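Local coordinates for VP1 (Polyomavirus HPyV6, PDB 4PCG), which forms the pentameric building block of the icosahedral viral capsid, represented here by its jelly-roll core, and probably serves in attachment to and entry into host cells, at residues V88-I93 against F261-R266; V23-L28 against I228-A233; G112-Q117 against G196-P201. All blocks are in the same frame, centred on the assembly; numbering follows the deposited sequence.

Contact 1. Residues V88-I93 against F261-R266; sequences VETELI and FGRFFR
Two neighbouring strands of the VP1 jelly roll, 79-93 and 256-274, pair antiparallel here, with backbone hydrogen bonds linking Glu89 to Arg266 and Glu91 to Phe264. Between them, the non-hydrogen-bonded pair Thr90 and Phe265 carries its side chains into the sandwich. Thr90 OG1, set anti to its own nitrogen (chi1 -178°), gives a hydrogen bond to Phe264 O at 2.8 Å. Glu91 N approaches that same oxygen from the opposite face of the carbonyl plane, 3.0 Å away. The hydroxyl in turn accepts from Arg263 NH1 (3.0 Å), lying almost exactly in the guanidinium plane, and stands over the centre of the Phe265 ring. Leu92 CD2 packs on one face of the Arg263 guanidinium, which also makes a salt bridge through NH2 to Asp234; the buried guanidinium thus has polar partners at NH1 and NH2 and leucine over one face. On the other side of the sheet, Glu89 and Arg266 run side by side in the same direction. Arg266 NE makes a salt bridge to Glu24 on strand 9-27, and Arg266 NH2 makes another to Glu89 OE1 (2.7 Å), on the syn side but 25° out of the carboxylate plane.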
ATOM      1  N   VAL B  88      -3.535  25.068   2.359  1.00 17.63           N
ATOM      2  CA  VAL B  88      -2.135  25.061   1.970  1.00 17.89           C
ATOM      3  C   VAL B  88      -1.910  24.014   0.885  1.00 19.15           C
ATOM      4  O   VAL B  88      -2.500  22.918   0.906  1.00 18.73           O
ATOM      5  CB  VAL B  88      -1.196  24.802   3.167  1.00 17.70           C
ATOM      6  CG1 VAL B  88      -1.491  23.466   3.835  1.00 20.40           C
ATOM      7  CG2 VAL B  88       0.266  24.891   2.727  1.00 17.34           C
ATOM      8  N   GLU B  89      -1.092  24.388  -0.095  1.00 17.27           N
ATOM      9  CA  GLU B  89      -0.559  23.421  -1.050  1.00 18.65           C
ATOM     10  C   GLU B  89       0.881  23.221  -0.636  1.00 16.28           C
ATOM     11  O   GLU B  89       1.596  24.197  -0.422  1.00 15.89           O
ATOM     12  CB  GLU B  89      -0.572  23.992  -2.470  1.00 20.07           C
ATOM     13  CG  GLU B  89      -1.939  24.441  -2.958  1.00 27.13           C
ATOM     14  CD  GLU B  89      -1.874  25.524  -4.030  1.00 36.79           C
ATOM     15  OE1 GLU B  89      -0.983  25.537  -4.936  1.00 24.97           O
ATOM     16  OE2 GLU B  89      -2.766  26.366  -3.978  1.00 28.07           O
ATOM     17  N   THR B  90       1.311  21.974  -0.468  1.00 15.92           N
ATOM     18  CA  THR B  90       2.706  21.738  -0.141  1.00 15.67           C
ATOM     19  C   THR B  90       3.174  20.512  -0.915  1.00 16.61           C
ATOM     20  O   THR B  90       2.437  19.535  -1.055  1.00 16.91           O
ATOM     21  CB  THR B  90       2.959  21.640   1.388  1.00 16.84           C
ATOM     22  OG1 THR B  90       4.358  21.444   1.650  1.00 14.71           O
ATOM     23  CG2 THR B  90       2.190  20.502   2.045  1.00 19.17           C
ATOM     24  N   GLU B  91       4.391  20.588  -1.430  1.00 15.58           N
ATOM     25  CA  GLU B  91       4.901  19.575  -2.364  1.00 16.81           C
ATOM     26  C   GLU B  91       6.403  19.486  -2.226  1.00 16.40           C
ATOM     27  O   GLU B  91       7.070  20.501  -1.989  1.00 17.49           O
ATOM     28  CB  GLU B  91       4.578  19.994  -3.801  1.00 17.65           C
ATOM     29  CG  GLU B  91       3.085  20.218  -4.108  1.00 23.23           C
ATOM     30  CD  GLU B  91       2.262  18.942  -4.126  1.00 23.94           C
ATOM     31  OE1 GLU B  91       2.835  17.846  -4.303  1.00 20.36           O
ATOM     32  OE2 GLU B  91       1.015  19.019  -4.018  1.00 20.97           O
ATOM     33  N   LEU B  92       6.931  18.271  -2.358  1.00 15.78           N
ATOM     34  CA  LEU B  92       8.358  18.025  -2.303  1.00 15.81           C
ATOM     35  C   LEU B  92       8.975  18.126  -3.685  1.00 15.12           C
ATOM     36  O   LEU B  92       8.377  17.692  -4.688  1.00 19.24           O
ATOM     37  CB  LEU B  92       8.642  16.625  -1.763  1.00 18.30           C
ATOM     38  CG  LEU B  92       8.469  16.364  -0.269  1.00 20.42           C
ATOM     39  CD1 LEU B  92       9.008  15.004   0.137  1.00 22.67           C
ATOM     40  CD2 LEU B  92       9.203  17.456   0.486  1.00 21.01           C
ATOM     41  N   ILE B  93      10.188  18.676  -3.723  1.00 16.36           N
ATOM     42  CA  ILE B  93      10.960  18.834  -4.941  1.00 16.18           C
ATOM     43  C   ILE B  93      12.125  17.849  -4.907  1.00 17.88           C
ATOM     44  O   ILE B  93      12.988  17.935  -4.041  1.00 16.48           O
ATOM     45  CB  ILE B  93      11.512  20.272  -5.087  1.00 15.16           C
ATOM     46  CG1 ILE B  93      10.354  21.263  -5.073  1.00 17.95           C
ATOM     47  CG2 ILE B  93      12.296  20.433  -6.363  1.00 16.63           C
ATOM     48  CD1 ILE B  93      10.790  22.689  -4.912  1.00 18.02           C
ATOM     49  N   PHE B 261      15.158  18.232  -2.174  1.00 14.79           N
ATOM     50  CA  PHE B 261      15.801  19.504  -2.550  1.00 15.00           C
ATOM     51  C   PHE B 261      15.087  20.724  -1.973  1.00 16.79           C
ATOM     52  O   PHE B 261      15.655  21.800  -1.868  1.00 17.46           O
ATOM     53  CB  PHE B 261      15.903  19.657  -4.061  1.00 14.27           C
ATOM     54  CG  PHE B 261      16.660  18.556  -4.746  1.00 18.05           C
ATOM     55  CD1 PHE B 261      17.845  18.057  -4.212  1.00 19.10           C
ATOM     56  CD2 PHE B 261      16.227  18.059  -5.942  1.00 20.60           C
ATOM     57  CE1 PHE B 261      18.555  17.062  -4.862  1.00 21.06           C
ATOM     58  CE2 PHE B 261      16.924  17.061  -6.615  1.00 19.73           C
ATOM     59  CZ  PHE B 261      18.097  16.551  -6.074  1.00 22.66           C
ATOM     60  N   GLY B 262      13.837  20.536  -1.584  1.00 15.83           N
ATOM     61  CA  GLY B 262      13.057  21.621  -1.019  1.00 15.70           C
ATOM     62  C   GLY B 262      11.643  21.166  -0.770  1.00 16.29           C
ATOM     63  O   GLY B 262      11.173  20.168  -1.372  1.00 15.96           O
ATOM     64  N   ARG B 263      10.947  21.851   0.138  1.00 14.53           N
ATOM     65  CA  ARG B 263       9.501  21.663   0.252  1.00 14.32           C
ATOM     66  C   ARG B 263       8.816  22.988  -0.047  1.00 15.04           C
ATOM     67  O   ARG B 263       9.065  23.998   0.633  1.00 15.26           O
ATOM     68  CB  ARG B 263       9.081  21.174   1.646  1.00 13.58           C
ATOM     69  CG  ARG B 263       7.565  21.107   1.820  1.00 14.06           C
ATOM     70  CD  ARG B 263       7.148  20.531   3.159  1.00 13.22           C
ATOM     71  NE  ARG B 263       7.288  19.061   3.250  1.00 15.67           N
ATOM     72  CZ  ARG B 263       6.390  18.194   2.802  1.00 16.08           C
ATOM     73  NH1 ARG B 263       5.273  18.613   2.179  1.00 17.04           N
ATOM     74  NH2 ARG B 263       6.594  16.894   2.951  1.00 18.41           N
ATOM     75  N   PHE B 264       7.989  22.975  -1.093  1.00 15.28           N
ATOM     76  CA  PHE B 264       7.203  24.119  -1.501  1.00 16.83           C
ATOM     77  C   PHE B 264       5.982  24.254  -0.609  1.00 14.92           C
ATOM     78  O   PHE B 264       5.352  23.247  -0.291  1.00 14.60           O
ATOM     79  CB  PHE B 264       6.763  23.943  -2.961  1.00 17.08           C
ATOM     80  CG  PHE B 264       5.867  25.023  -3.477  1.00 16.01           C
ATOM     81  CD1 PHE B 264       6.372  26.277  -3.793  1.00 20.32           C
ATOM     82  CD2 PHE B 264       4.508  24.780  -3.704  1.00 17.59           C
ATOM     83  CE1 PHE B 264       5.554  27.284  -4.281  1.00 20.86           C
ATOM     84  CE2 PHE B 264       3.690  25.777  -4.205  1.00 16.37           C
ATOM     85  CZ  PHE B 264       4.209  27.022  -4.508  1.00 17.18           C
ATOM     86  N   PHE B 265       5.658  25.496  -0.237  1.00 16.43           N
ATOM     87  CA  PHE B 265       4.397  25.838   0.430  1.00 14.97           C
ATOM     88  C   PHE B 265       3.749  27.016  -0.330  1.00 15.92           C
ATOM     89  O   PHE B 265       4.413  27.980  -0.716  1.00 17.49           O
ATOM     90  CB  PHE B 265       4.597  26.331   1.872  1.00 15.54           C
ATOM     91  CG  PHE B 265       5.099  25.312   2.869  1.00 14.40           C
ATOM     92  CD1 PHE B 265       6.440  24.929   2.903  1.00 14.92           C
ATOM     93  CD2 PHE B 265       4.251  24.809   3.847  1.00 15.67           C
ATOM     94  CE1 PHE B 265       6.897  24.048   3.881  1.00 15.54           C
ATOM     95  CE2 PHE B 265       4.705  23.931   4.826  1.00 19.87           C
ATOM     96  CZ  PHE B 265       6.044  23.556   4.848  1.00 15.47           C
ATOM     97  N   ARG B 266       2.440  26.935  -0.522  1.00 16.32           N
ATOM     98  CA  ARG B 266       1.624  28.062  -0.893  1.00 16.13           C
ATOM     99  C   ARG B 266       0.473  28.073   0.089  1.00 16.70           C
ATOM    100  O   ARG B 266      -0.388  27.203   0.057  1.00 16.31           O
ATOM    101  CB  ARG B 266       1.058  27.904  -2.315  1.00 19.29           C
ATOM    102  CG  ARG B 266       0.225  29.092  -2.738  1.00 20.89           C
ATOM    103  CD  ARG B 266      -0.303  28.961  -4.159  1.00 23.33           C
ATOM    104  NE  ARG B 266       0.746  29.213  -5.137  1.00 22.25           N
ATOM    105  CZ  ARG B 266       1.173  28.389  -6.092  1.00 26.67           C
ATOM    106  NH1 ARG B 266       2.158  28.797  -6.898  1.00 27.04           N
ATOM    107  NH2 ARG B 266       0.650  27.190  -6.274  1.00 23.46           N
TER

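Contact 2. Residues V23-L28 against I228-A233; sequences VEAILL and IYLTSA
This is apolar packing across the interior of the jelly-roll sandwich, where strand 9-27 faces strand 227-239 without a hydrogen bond between the two segments. Their axes approach to 8.5 Å and run in roughly the same direction, 32° apart, a separation filled by side chains instead of backbone bonds. Every second residue of the first strand, Val23, Ala25 and Leu27, points inward; Ile228, Leu230 and Ser232 meet them from the second. At one end Val23 CG2 lies 4.2 Å from Ile228 CG2, and these two side chains slide past each other in opposite directions. Farther along, the small Ala25 offers its CB to Leu230 CD1 at 4.1 Å. Leu27 makes the largest contribution. Its first torsion is displaced from a staggered position (chi1 -91°), and the branched end crosses Leu230 at about a right angle, with CD2 4.0 Å from Leu230 CB and CD1 against Leu230 CD1. Phe265 on strand 256-274 and Ala64 on strand 62-67 also touch Leu27, so its isobutyl group is surrounded by several strands of the sandwich. The polar member of this packing is Ser232, itself buried, whose side chain also touches Arg263. Its CB points toward the other strand, and OG rests on aliphatic carbon, 3.5 Å from both Leu27 CB and Leu27 CD2.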
ATOM      1  N   VAL B  23       1.095  33.331   0.655  1.00 18.95           N
ATOM      2  CA  VAL B  23       2.528  33.241   0.884  1.00 18.33           C
ATOM      3  C   VAL B  23       3.026  32.026   0.112  1.00 18.42           C
ATOM      4  O   VAL B  23       2.476  30.944   0.249  1.00 18.87           O
ATOM      5  CB  VAL B  23       2.822  33.034   2.369  1.00 19.30           C
ATOM      6  CG1 VAL B  23       4.254  32.525   2.613  1.00 21.75           C
ATOM      7  CG2 VAL B  23       2.583  34.343   3.105  1.00 21.55           C
ATOM      8  N   GLU B  24       4.093  32.223  -0.642  1.00 18.42           N
ATOM      9  CA  GLU B  24       4.829  31.130  -1.254  1.00 19.78           C
ATOM     10  C   GLU B  24       6.233  31.060  -0.696  1.00 19.35           C
ATOM     11  O   GLU B  24       6.898  32.100  -0.544  1.00 19.14           O
ATOM     12  CB  GLU B  24       4.874  31.312  -2.764  1.00 22.70           C
ATOM     13  CG  GLU B  24       3.522  31.042  -3.375  1.00 27.21           C
ATOM     14  CD  GLU B  24       3.443  31.324  -4.854  1.00 41.45           C
ATOM     15  OE1 GLU B  24       4.479  31.179  -5.540  1.00 43.18           O
ATOM     16  OE2 GLU B  24       2.326  31.642  -5.330  1.00 34.46           O
ATOM     17  N   ALA B  25       6.712  29.844  -0.442  1.00 18.80           N
ATOM     18  CA  ALA B  25       8.064  29.655   0.041  1.00 19.06           C
ATOM     19  C   ALA B  25       8.564  28.280  -0.335  1.00 18.99           C
ATOM     20  O   ALA B  25       7.770  27.360  -0.517  1.00 18.07           O
ATOM     21  CB  ALA B  25       8.101  29.807   1.551  1.00 19.39           C
ATOM     22  N   ILE B  26       9.876  28.136  -0.458  1.00 16.42           N
ATOM     23  CA  ILE B  26      10.473  26.805  -0.544  1.00 17.45           C
ATOM     24  C   ILE B  26      11.428  26.691   0.621  1.00 18.70           C
ATOM     25  O   ILE B  26      12.384  27.461   0.705  1.00 18.94           O
ATOM     26  CB  ILE B  26      11.208  26.554  -1.868  1.00 18.77           C
ATOM     27  CG1 ILE B  26      10.202  26.518  -3.022  1.00 20.07           C
ATOM     28  CG2 ILE B  26      11.955  25.214  -1.813  1.00 18.39           C
ATOM     29  CD1 ILE B  26      10.819  26.402  -4.384  1.00 20.32           C
ATOM     30  N   LEU B  27      11.119  25.775   1.536  1.00 17.40           N
ATOM     31  CA  LEU B  27      11.935  25.528   2.700  1.00 14.62           C
ATOM     32  C   LEU B  27      13.025  24.574   2.234  1.00 17.30           C
ATOM     33  O   LEU B  27      12.712  23.578   1.593  1.00 16.65           O
ATOM     34  CB  LEU B  27      11.079  24.932   3.837  1.00 14.87           C
ATOM     35  CG  LEU B  27      10.510  26.016   4.756  1.00 16.79           C
ATOM     36  CD1 LEU B  27       9.598  26.980   4.028  1.00 17.88           C
ATOM     37  CD2 LEU B  27       9.857  25.387   5.973  1.00 16.25           C
ATOM     38  N   LEU B  28      14.279  24.901   2.534  1.00 14.91           N
ATOM     39  CA  LEU B  28      15.435  24.175   2.014  1.00 14.51           C
ATOM     40  C   LEU B  28      16.013  23.270   3.102  1.00 16.32           C
ATOM     41  O   LEU B  28      15.977  23.613   4.288  1.00 17.40           O
ATOM     42  CB  LEU B  28      16.484  25.163   1.523  1.00 17.72           C
ATOM     43  CG  LEU B  28      15.990  26.206   0.507  1.00 16.19           C
ATOM     44  CD1 LEU B  28      17.060  27.237   0.299  1.00 19.14           C
ATOM     45  CD2 LEU B  28      15.584  25.525  -0.792  1.00 18.60           C
ATOM     46  N   ILE B 228       3.245  33.907   9.490  1.00 17.04           N
ATOM     47  CA  ILE B 228       2.982  32.495   9.341  1.00 13.86           C
ATOM     48  C   ILE B 228       4.287  31.757   9.615  1.00 15.27           C
ATOM     49  O   ILE B 228       5.345  32.170   9.155  1.00 16.90           O
ATOM     50  CB  ILE B 228       2.349  32.141   7.978  1.00 15.40           C
ATOM     51  CG1 ILE B 228       1.864  30.690   7.924  1.00 17.00           C
ATOM     52  CG2 ILE B 228       3.250  32.463   6.800  1.00 16.55           C
ATOM     53  CD1 ILE B 228       0.628  30.445   8.755  1.00 19.19           C
ATOM     54  N   TYR B 229       4.185  30.666  10.361  1.00 14.03           N
ATOM     55  CA  TYR B 229       5.340  29.852  10.752  1.00 14.41           C
ATOM     56  C   TYR B 229       5.256  28.571   9.964  1.00 13.87           C
ATOM     57  O   TYR B 229       4.282  27.810  10.114  1.00 15.82           O
ATOM     58  CB  TYR B 229       5.262  29.538  12.247  1.00 16.06           C
ATOM     59  CG  TYR B 229       5.538  30.741  13.099  1.00 15.81           C
ATOM     60  CD1 TYR B 229       4.586  31.749  13.241  1.00 16.44           C
ATOM     61  CD2 TYR B 229       6.769  30.902  13.742  1.00 19.54           C
ATOM     62  CE1 TYR B 229       4.847  32.878  13.990  1.00 20.26           C
ATOM     63  CE2 TYR B 229       7.029  32.024  14.503  1.00 25.85           C
ATOM     64  CZ  TYR B 229       6.061  32.993  14.632  1.00 23.35           C
ATOM     65  OH  TYR B 229       6.297  34.110  15.374  1.00 30.07           O
ATOM     66  N   LEU B 230       6.282  28.311   9.159  1.00 12.99           N
ATOM     67  CA  LEU B 230       6.357  27.115   8.367  1.00 11.74           C
ATOM     68  C   LEU B 230       7.505  26.288   8.870  1.00 14.39           C
ATOM     69  O   LEU B 230       8.564  26.829   9.116  1.00 15.75           O
ATOM     70  CB  LEU B 230       6.579  27.467   6.900  1.00 15.80           C
ATOM     71  CG  LEU B 230       5.547  28.415   6.275  1.00 18.27           C
ATOM     72  CD1 LEU B 230       5.940  28.721   4.831  1.00 21.58           C
ATOM     73  CD2 LEU B 230       4.172  27.774   6.306  1.00 17.62           C
ATOM     74  N   THR B 231       7.282  24.989   9.034  1.00 13.79           N
ATOM     75  CA  THR B 231       8.343  24.078   9.499  1.00 16.33           C
ATOM     76  C   THR B 231       8.303  22.797   8.684  1.00 14.44           C
ATOM     77  O   THR B 231       7.225  22.263   8.400  1.00 14.79           O
ATOM     78  CB  THR B 231       8.171  23.779  11.007  1.00 16.33           C
ATOM     79  OG1 THR B 231       7.940  24.999  11.730  1.00 17.66           O
ATOM     80  CG2 THR B 231       9.404  23.173  11.568  1.00 17.69           C
ATOM     81  N   SER B 232       9.461  22.257   8.327  1.00 13.31           N
ATOM     82  CA  SER B 232       9.468  21.050   7.520  1.00 13.02           C
ATOM     83  C   SER B 232      10.702  20.201   7.814  1.00 12.14           C
ATOM     84  O   SER B 232      11.694  20.695   8.341  1.00 14.30           O
ATOM     85  CB  SER B 232       9.403  21.384   6.037  1.00 15.48           C
ATOM     86  OG  SER B 232      10.585  21.991   5.584  1.00 18.72           O
ATOM     87  N   ALA B 233      10.590  18.924   7.518  1.00 13.66           N
ATOM     88  CA  ALA B 233      11.757  18.019   7.487  1.00 15.08           C
ATOM     89  C   ALA B 233      11.433  16.885   6.543  1.00 16.52           C
ATOM     90  O   ALA B 233      10.377  16.244   6.682  1.00 18.58           O
ATOM     91  CB  ALA B 233      12.051  17.467   8.861  1.00 16.74           C
TER

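Contact 3. Residues G112-Q117 against G196-P201; sequences GVEGSQ and GSVTPP
Pro201, Gln117 and Glu114 bring together two loops at one end of the jelly roll. The Pro201 ring lies against Val113: its CD sits 3.2 Å from Val113 O, and its CG touches Val113 CG1. The Gln117 side chain crosses the same proline at about a right angle, with OE1 3.4 Å from Pro201 CA. A bend in the glutamine at chi2 (147°) turns the amide back toward its own loop. There NE2 gives a hydrogen bond to Gly115 O at 2.9 Å, nearly in line with the carbonyl, and a weak one to Pro200 O. OE1 is hydrogen-bonded to Tyr119 OH, so the amide is held at both ends and its rotation is fixed.

Glu114 runs alongside Val198, the two side chains pointing the same way. Its OE2 lies 3.7 Å from Val198 CB, whereas OE1 accepts a hydrogen bond from a water that also donates to Val198 O. The main partner of OE1 is Ser197 N of the second subunit. Between these side chains the backbones join directly: Gly115 N reaches Thr199 O at 2.8 Å in an almost straight bond (175° at the hydrogen), though it meets the carbonyl tilted 29° from its plane. The Ser116 hydroxyl adds a side-chain bond to Gly196 O, also at 2.8 Å from OG.

Ser197 N likewise meets Glu114 of the third subunit, so the same link is made with both neighbours in the pentamer. Within the chain, the loop holding Glu114 leads from strand 109-110 into strand 117-124, and the loop holding Pro201 connects strands 187-194 and 202-206; strands 117-124 and 187-194 are themselves antiparallel partners, which brings the two loops together.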
ATOM      1  N   GLY B 112      21.019   4.082  -5.767  1.00 20.00           N
ATOM      2  CA  GLY B 112      19.895   4.928  -5.441  1.00 20.49           C
ATOM      3  C   GLY B 112      19.845   5.405  -3.996  1.00 21.03           C
ATOM      4  O   GLY B 112      20.806   5.306  -3.226  1.00 19.41           O
ATOM      5  N   VAL B 113      18.698   5.935  -3.634  1.00 16.51           N
ATOM      6  CA  VAL B 113      18.461   6.350  -2.261  1.00 16.00           C
ATOM      7  C   VAL B 113      17.567   5.324  -1.587  1.00 18.24           C
ATOM      8  O   VAL B 113      16.566   4.845  -2.156  1.00 18.05           O
ATOM      9  CB  VAL B 113      17.908   7.791  -2.167  1.00 19.14           C
ATOM     10  CG1 VAL B 113      16.742   8.007  -3.089  1.00 23.70           C
ATOM     11  CG2 VAL B 113      17.551   8.134  -0.719  1.00 17.60           C
ATOM     12  N   GLU B 114      17.968   4.920  -0.385  1.00 18.85           N
ATOM     13  CA  GLU B 114      17.148   4.014   0.409  1.00 18.47           C
ATOM     14  C   GLU B 114      17.525   4.102   1.877  1.00 19.27           C
ATOM     15  O   GLU B 114      18.648   4.485   2.230  1.00 16.18           O
ATOM     16  CB  GLU B 114      17.254   2.576  -0.099  1.00 27.65           C
ATOM     17  CG  GLU B 114      18.671   2.061  -0.200  1.00 24.53           C
ATOM     18  CD  GLU B 114      18.816   0.709  -0.919  1.00 37.32           C
ATOM     19  OE1 GLU B 114      17.981   0.288  -1.765  1.00 32.85           O
ATOM     20  OE2 GLU B 114      19.811   0.027  -0.602  1.00 31.01           O
ATOM     21  N   GLY B 115      16.561   3.773   2.726  1.00 16.88           N
ATOM     22  CA  GLY B 115      16.785   3.791   4.165  1.00 18.17           C
ATOM     23  C   GLY B 115      15.603   4.383   4.894  1.00 17.30           C
ATOM     24  O   GLY B 115      14.490   4.515   4.326  1.00 15.50           O
ATOM     25  N   SER B 116      15.841   4.736   6.154  1.00 15.28           N
ATOM     26  CA  SER B 116      14.788   5.311   6.989  1.00 17.99           C
ATOM     27  C   SER B 116      14.443   6.722   6.542  1.00 14.10           C
ATOM     28  O   SER B 116      15.292   7.455   6.058  1.00 15.24           O
ATOM     29  CB  SER B 116      15.180   5.263   8.475  1.00 18.29           C
ATOM     30  OG  SER B 116      15.141   3.911   8.911  1.00 19.01           O
ATOM     31  N   GLN B 117      13.176   7.110   6.711  1.00 14.80           N
ATOM     32  CA  GLN B 117      12.650   8.331   6.117  1.00 12.58           C
ATOM     33  C   GLN B 117      11.792   9.107   7.099  1.00 13.20           C
ATOM     34  O   GLN B 117      11.267   8.551   8.049  1.00 13.24           O
ATOM     35  CB  GLN B 117      11.776   7.994   4.909  1.00 15.65           C
ATOM     36  CG  GLN B 117      12.470   7.193   3.806  1.00 16.82           C
ATOM     37  CD  GLN B 117      11.561   6.237   3.086  1.00 15.89           C
ATOM     38  OE1 GLN B 117      10.419   6.560   2.770  1.00 17.44           O
ATOM     39  NE2 GLN B 117      12.068   5.069   2.780  1.00 16.35           N
ATOM     40  N   GLY B 196      13.508   0.886   8.794  1.00 16.18           N
ATOM     41  CA  GLY B 196      14.223  -0.061   7.945  1.00 17.37           C
ATOM     42  C   GLY B 196      15.568   0.471   7.483  1.00 20.49           C
ATOM     43  O   GLY B 196      15.758   1.674   7.333  1.00 24.75           O
ATOM     44  N   SER B 197      16.514  -0.428   7.243  1.00 17.53           N
ATOM     45  CA  SER B 197      17.855   0.018   6.876  1.00 19.18           C
ATOM     46  C   SER B 197      17.964   0.398   5.396  1.00 19.96           C
ATOM     47  O   SER B 197      18.806   1.215   5.039  1.00 19.55           O
ATOM     48  CB  SER B 197      18.843  -1.062   7.213  1.00 19.33           C
ATOM     49  OG  SER B 197      18.569  -2.226   6.475  1.00 23.09           O
ATOM     50  N   VAL B 198      17.150  -0.230   4.542  1.00 17.71           N
ATOM     51  CA  VAL B 198      17.251  -0.009   3.086  1.00 19.40           C
ATOM     52  C   VAL B 198      15.915   0.221   2.401  1.00 17.96           C
ATOM     53  O   VAL B 198      15.723  -0.104   1.225  1.00 18.62           O
ATOM     54  CB  VAL B 198      18.020  -1.161   2.410  1.00 20.02           C
ATOM     55  CG1 VAL B 198      19.451  -1.202   2.926  1.00 23.19           C
ATOM     56  CG2 VAL B 198      17.373  -2.518   2.621  1.00 21.48           C
ATOM     57  N   THR B 199      14.998   0.850   3.113  1.00 17.10           N
ATOM     58  CA  THR B 199      13.627   0.999   2.609  1.00 15.46           C
ATOM     59  C   THR B 199      13.547   2.017   1.478  1.00 14.20           C
ATOM     60  O   THR B 199      14.084   3.098   1.586  1.00 15.44           O
ATOM     61  CB  THR B 199      12.694   1.419   3.750  1.00 18.03           C
ATOM     62  OG1 THR B 199      12.991   0.593   4.876  1.00 16.74           O
ATOM     63  CG2 THR B 199      11.204   1.265   3.377  1.00 19.08           C
ATOM     64  N   PRO B 200      12.911   1.647   0.366  1.00 15.86           N
ATOM     65  CA  PRO B 200      12.762   2.634  -0.725  1.00 17.12           C
ATOM     66  C   PRO B 200      11.865   3.801  -0.333  1.00 15.69           C
ATOM     67  O   PRO B 200      10.825   3.576   0.233  1.00 17.48           O
ATOM     68  CB  PRO B 200      12.128   1.816  -1.844  1.00 17.14           C
ATOM     69  CG  PRO B 200      12.456   0.405  -1.536  1.00 20.92           C
ATOM     70  CD  PRO B 200      12.431   0.325  -0.029  1.00 16.37           C
ATOM     71  N   PRO B 201      12.273   5.040  -0.615  1.00 17.24           N
ATOM     72  CA  PRO B 201      11.326   6.137  -0.473  1.00 15.50           C
ATOM     73  C   PRO B 201      10.347   6.224  -1.644  1.00 16.32           C
ATOM     74  O   PRO B 201      10.620   5.734  -2.732  1.00 15.23           O
ATOM     75  CB  PRO B 201      12.212   7.378  -0.439  1.00 16.14           C
ATOM     76  CG  PRO B 201      13.397   6.960  -1.268  1.00 16.67           C
ATOM     77  CD  PRO B 201      13.617   5.515  -0.970  1.00 18.09           C
TER
HETATM   78  O   HOH W   1      16.081  -1.397  -1.124  1.00 27.20           O
HETATM   79  O   HOH W   2      20.361   2.787   3.424  1.00 28.15           O

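In the fold
Contacts 1 and 2 adjoin in the jelly-roll body, their centres 8 Å apart, and their segments alternate along the chain: 23-28, 88-93, 228-233, 261-266. Strand 256-274 joins them, for it pairs with 79-93 in contact 1 and also with 9-27, through a probable hydrogen bond from Phe265 N to Ala25 O (2.8 Å). Contact 1 thus supplies pairing within a sheet and contact 2 packing across the sandwich. Contact 3 joins loops instead, about 21 Å from contact 1 and 25 Å from contact 2 between centres, and is nested in sequence inside the loops both close. All three also touch the second subunit, so each lies beside a subunit interface of the pentamer.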